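Local coordinates for DR2417 (PDB 4XWW), which is a metallo-beta-lactamase-family ribonuclease that degrades RNA as a 5'-3' exonuclease, possibly also cuts it internally, and probably takes part in rRNA maturation, at residues A[147-152]-A[192-197]. Numbering follows the deposited sequence.
Sequences EFFCMT and LERVEQ
Glu147 and Arg194 reach each other from opposite directions: the glutamate places CG anti to its N and runs on extended (chi2 -176°), whereas Arg194 leaves its helix the same way but bends at chi2 (68°), turning its guanidinium toward the carboxylate. The result is a side-on, two-nitrogen salt bridge. NE of Arg194 donates almost straight to OE2 of Glu147 at 2.8 Å, and NH2 of Arg194 reaches OE1 of Glu147, also at 2.8 Å, on its syn side but tilted well out of the carboxylate plane. Both oxygens lie near the guanidinium plane, but the carboxylate is twisted 51° against it, and NE meets OE2 from above. Bonds to two oxygens fix the rotation of the guanidinium. Lys164 adds a second salt bridge at OE1, which would probably favour the ionised carboxylate. Phe149 packs CB against CG of Arg194 at 4.2 Å, and its ring atom CE2 lies 3.6 Å from CG2 of Val195, the two side chains crossing at about a right angle and CG2 approaching the ring obliquely. SD of Met151 sits in plane at the edge of the Phe149 ring and loosely touches CG2 of Val195 at 4.5 Å. Met151 stands two residues before the zinc ligand His153, its side chain about 10 Å from a bound zinc ion. Within the metallo-beta-lactamase fold, the contact sets the first turns of helix 192-201 against the end of strand 144-150; strand 159-165 pairs with that strand and lends Ile162 to Phe149 and Arg194, while helix 384-394 packs on Val195.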
ATOM      1  N   GLU A 147      29.158   7.626 -25.861  1.00 21.38           N
ATOM      2  CA  GLU A 147      29.043   6.438 -26.692  1.00 25.35           C
ATOM      3  C   GLU A 147      27.913   5.543 -26.190  1.00 25.23           C
ATOM      4  O   GLU A 147      27.929   5.109 -25.036  1.00 23.23           O
ATOM      5  CB  GLU A 147      30.361   5.653 -26.699  1.00 21.12           C
ATOM      6  CG  GLU A 147      30.324   4.456 -27.663  1.00 27.81           C
ATOM      7  CD  GLU A 147      31.587   3.602 -27.630  1.00 26.62           C
ATOM      8  OE1 GLU A 147      32.601   4.045 -27.062  1.00 29.58           O
ATOM      9  OE2 GLU A 147      31.552   2.470 -28.154  1.00 24.38           O
ATOM     10  N   PHE A 148      26.958   5.239 -27.063  1.00 21.31           N
ATOM     11  CA  PHE A 148      25.781   4.472 -26.677  1.00 25.47           C
ATOM     12  C   PHE A 148      26.049   2.981 -26.806  1.00 25.73           C
ATOM     13  O   PHE A 148      26.728   2.560 -27.734  1.00 22.75           O
ATOM     14  CB  PHE A 148      24.584   4.874 -27.549  1.00 25.38           C
ATOM     15  CG  PHE A 148      24.087   6.273 -27.298  1.00 28.14           C
ATOM     16  CD1 PHE A 148      24.750   7.366 -27.828  1.00 31.59           C
ATOM     17  CD2 PHE A 148      22.941   6.493 -26.550  1.00 26.65           C
ATOM     18  CE1 PHE A 148      24.299   8.655 -27.593  1.00 29.57           C
ATOM     19  CE2 PHE A 148      22.482   7.782 -26.321  1.00 24.69           C
ATOM     20  CZ  PHE A 148      23.164   8.862 -26.847  1.00 27.26           C
ATOM     21  N   PHE A 149      25.516   2.174 -25.890  1.00 21.29           N
ATOM     22  CA  PHE A 149      25.553   0.730 -26.100  1.00 18.44           C
ATOM     23  C   PHE A 149      24.259   0.080 -25.584  1.00 19.88           C
ATOM     24  O   PHE A 149      23.548   0.633 -24.741  1.00 21.21           O
ATOM     25  CB  PHE A 149      26.789   0.103 -25.444  1.00 20.32           C
ATOM     26  CG  PHE A 149      26.866   0.324 -23.966  1.00 23.18           C
ATOM     27  CD1 PHE A 149      27.493   1.450 -23.452  1.00 21.48           C
ATOM     28  CD2 PHE A 149      26.310  -0.596 -23.081  1.00 19.23           C
ATOM     29  CE1 PHE A 149      27.570   1.662 -22.088  1.00 21.88           C
ATOM     30  CE2 PHE A 149      26.370  -0.391 -21.696  1.00 19.39           C
ATOM     31  CZ  PHE A 149      26.996   0.746 -21.196  1.00 18.41           C
ATOM     32  N   CYS A 150      23.960  -1.101 -26.108  1.00 18.44           N
ATOM     33  CA  CYS A 150      22.697  -1.761 -25.812  1.00 15.86           C
ATOM     34  C   CYS A 150      22.686  -2.413 -24.439  1.00 14.88           C
ATOM     35  O   CYS A 150      23.605  -3.130 -24.081  1.00 19.34           O
ATOM     36  CB  CYS A 150      22.411  -2.811 -26.884  1.00 21.45           C
ATOM     37  SG  CYS A 150      20.845  -3.668 -26.627  1.00 21.41           S
ATOM     38  N   MET A 151      21.625  -2.166 -23.672  1.00 18.52           N
ATOM     39  CA  MET A 151      21.352  -2.981 -22.485  1.00 21.17           C
ATOM     40  C   MET A 151      19.895  -3.431 -22.515  1.00 19.07           C
ATOM     41  O   MET A 151      18.999  -2.623 -22.711  1.00 19.67           O
ATOM     42  CB  MET A 151      21.645  -2.214 -21.188  1.00 18.42           C
ATOM     43  CG  MET A 151      23.121  -1.745 -21.083  1.00 21.12           C
ATOM     44  SD  MET A 151      24.208  -3.159 -20.797  1.00 25.77           S
ATOM     45  CE  MET A 151      23.842  -3.474 -19.094  1.00 34.54           C
ATOM     46  N   THR A 152      19.662  -4.725 -22.330  1.00 17.94           N
ATOM     47  CA  THR A 152      18.285  -5.199 -22.259  1.00 15.74           C
ATOM     48  C   THR A 152      17.544  -4.587 -21.069  1.00 14.94           C
ATOM     49  O   THR A 152      18.126  -4.302 -20.022  1.00 16.21           O
ATOM     50  CB  THR A 152      18.202  -6.737 -22.158  1.00 18.49           C
ATOM     51  OG1 THR A 152      19.153  -7.212 -21.195  1.00 19.54           O
ATOM     52  CG2 THR A 152      18.490  -7.382 -23.488  1.00 20.02           C
ATOM     53  N   LEU A 192      27.688  -6.849 -23.533  1.00 21.66           N
ATOM     54  CA  LEU A 192      28.622  -7.114 -22.439  1.00 23.66           C
ATOM     55  C   LEU A 192      30.067  -7.077 -22.925  1.00 20.96           C
ATOM     56  O   LEU A 192      30.983  -6.830 -22.147  1.00 23.65           O
ATOM     57  CB  LEU A 192      28.316  -8.457 -21.772  1.00 23.34           C
ATOM     58  CG  LEU A 192      26.952  -8.528 -21.086  1.00 27.12           C
ATOM     59  CD1 LEU A 192      26.777  -9.856 -20.368  1.00 31.17           C
ATOM     60  CD2 LEU A 192      26.774  -7.349 -20.132  1.00 24.46           C
ATOM     61  N   GLU A 193      30.262  -7.337 -24.214  1.00 23.36           N
ATOM     62  CA  GLU A 193      31.575  -7.193 -24.843  1.00 23.06           C
ATOM     63  C   GLU A 193      32.060  -5.754 -24.683  1.00 25.43           C
ATOM     64  O   GLU A 193      33.208  -5.504 -24.296  1.00 25.63           O
ATOM     65  CB  GLU A 193      31.483  -7.581 -26.319  1.00 24.04           C
ATOM     66  CG  GLU A 193      32.778  -7.507 -27.093  1.00 36.43           C
ATOM     67  CD  GLU A 193      32.588  -7.882 -28.553  1.00 54.15           C
ATOM     68  OE1 GLU A 193      31.660  -7.342 -29.195  1.00 55.08           O
ATOM     69  OE2 GLU A 193      33.361  -8.724 -29.058  1.00 64.01           O
ATOM     70  N   ARG A 194      31.175  -4.799 -24.958  1.00 22.52           N
ATOM     71  CA  ARG A 194      31.563  -3.391 -24.889  1.00 24.86           C
ATOM     72  C   ARG A 194      31.836  -2.987 -23.456  1.00 21.15           C
ATOM     73  O   ARG A 194      32.753  -2.220 -23.180  1.00 22.07           O
ATOM     74  CB  ARG A 194      30.487  -2.478 -25.479  1.00 24.53           C
ATOM     75  CG  ARG A 194      30.858  -1.007 -25.394  1.00 21.54           C
ATOM     76  CD  ARG A 194      32.061  -0.739 -26.338  1.00 18.95           C
ATOM     77  NE  ARG A 194      32.643   0.611 -26.301  1.00 23.34           N
ATOM     78  CZ  ARG A 194      33.598   1.005 -25.457  1.00 22.06           C
ATOM     79  NH1 ARG A 194      34.058   0.170 -24.512  1.00 24.44           N
ATOM     80  NH2 ARG A 194      34.088   2.235 -25.544  1.00 25.86           N
ATOM     81  N   VAL A 195      31.011  -3.497 -22.540  1.00 19.70           N
ATOM     82  CA  VAL A 195      31.162  -3.187 -21.126  1.00 18.67           C
ATOM     83  C   VAL A 195      32.487  -3.755 -20.602  1.00 21.92           C
ATOM     84  O   VAL A 195      33.226  -3.076 -19.882  1.00 24.02           O
ATOM     85  CB  VAL A 195      29.960  -3.733 -20.311  1.00 25.86           C
ATOM     86  CG1 VAL A 195      30.228  -3.650 -18.812  1.00 24.72           C
ATOM     87  CG2 VAL A 195      28.657  -2.975 -20.688  1.00 21.98           C
ATOM     88  N   GLU A 196      32.790  -4.994 -20.974  1.00 21.09           N
ATOM     89  CA  GLU A 196      34.053  -5.608 -20.570  1.00 20.02           C
ATOM     90  C   GLU A 196      35.254  -4.824 -21.124  1.00 23.93           C
ATOM     91  O   GLU A 196      36.261  -4.628 -20.433  1.00 23.17           O
ATOM     92  CB  GLU A 196      34.113  -7.063 -21.031  1.00 21.38           C
ATOM     93  CG  GLU A 196      35.448  -7.723 -20.713  1.00 34.48           C
ATOM     94  CD  GLU A 196      35.383  -9.233 -20.756  1.00 48.19           C
ATOM     95  OE1 GLU A 196      34.558  -9.772 -21.528  1.00 41.77           O
ATOM     96  OE2 GLU A 196      36.156  -9.877 -20.013  1.00 56.67           O
ATOM     97  N   GLN A 197      35.148  -4.377 -22.377  1.00 23.09           N
ATOM     98  CA  GLN A 197      36.192  -3.551 -22.978  1.00 25.22           C
ATOM     99  C   GLN A 197      36.363  -2.262 -22.184  1.00 24.09           C
ATOM    100  O   GLN A 197      37.477  -1.814 -21.974  1.00 22.78           O
ATOM    101  CB  GLN A 197      35.871  -3.221 -24.443  1.00 21.80           C
ATOM    102  CG  GLN A 197      36.946  -2.402 -25.167  1.00 22.04           C
ATOM    103  CD  GLN A 197      38.282  -3.131 -25.272  1.00 28.16           C
ATOM    104  OE1 GLN A 197      38.331  -4.330 -25.556  1.00 33.22           O
ATOM    105  NE2 GLN A 197      39.357  -2.423 -25.008  1.00 27.61           N
TER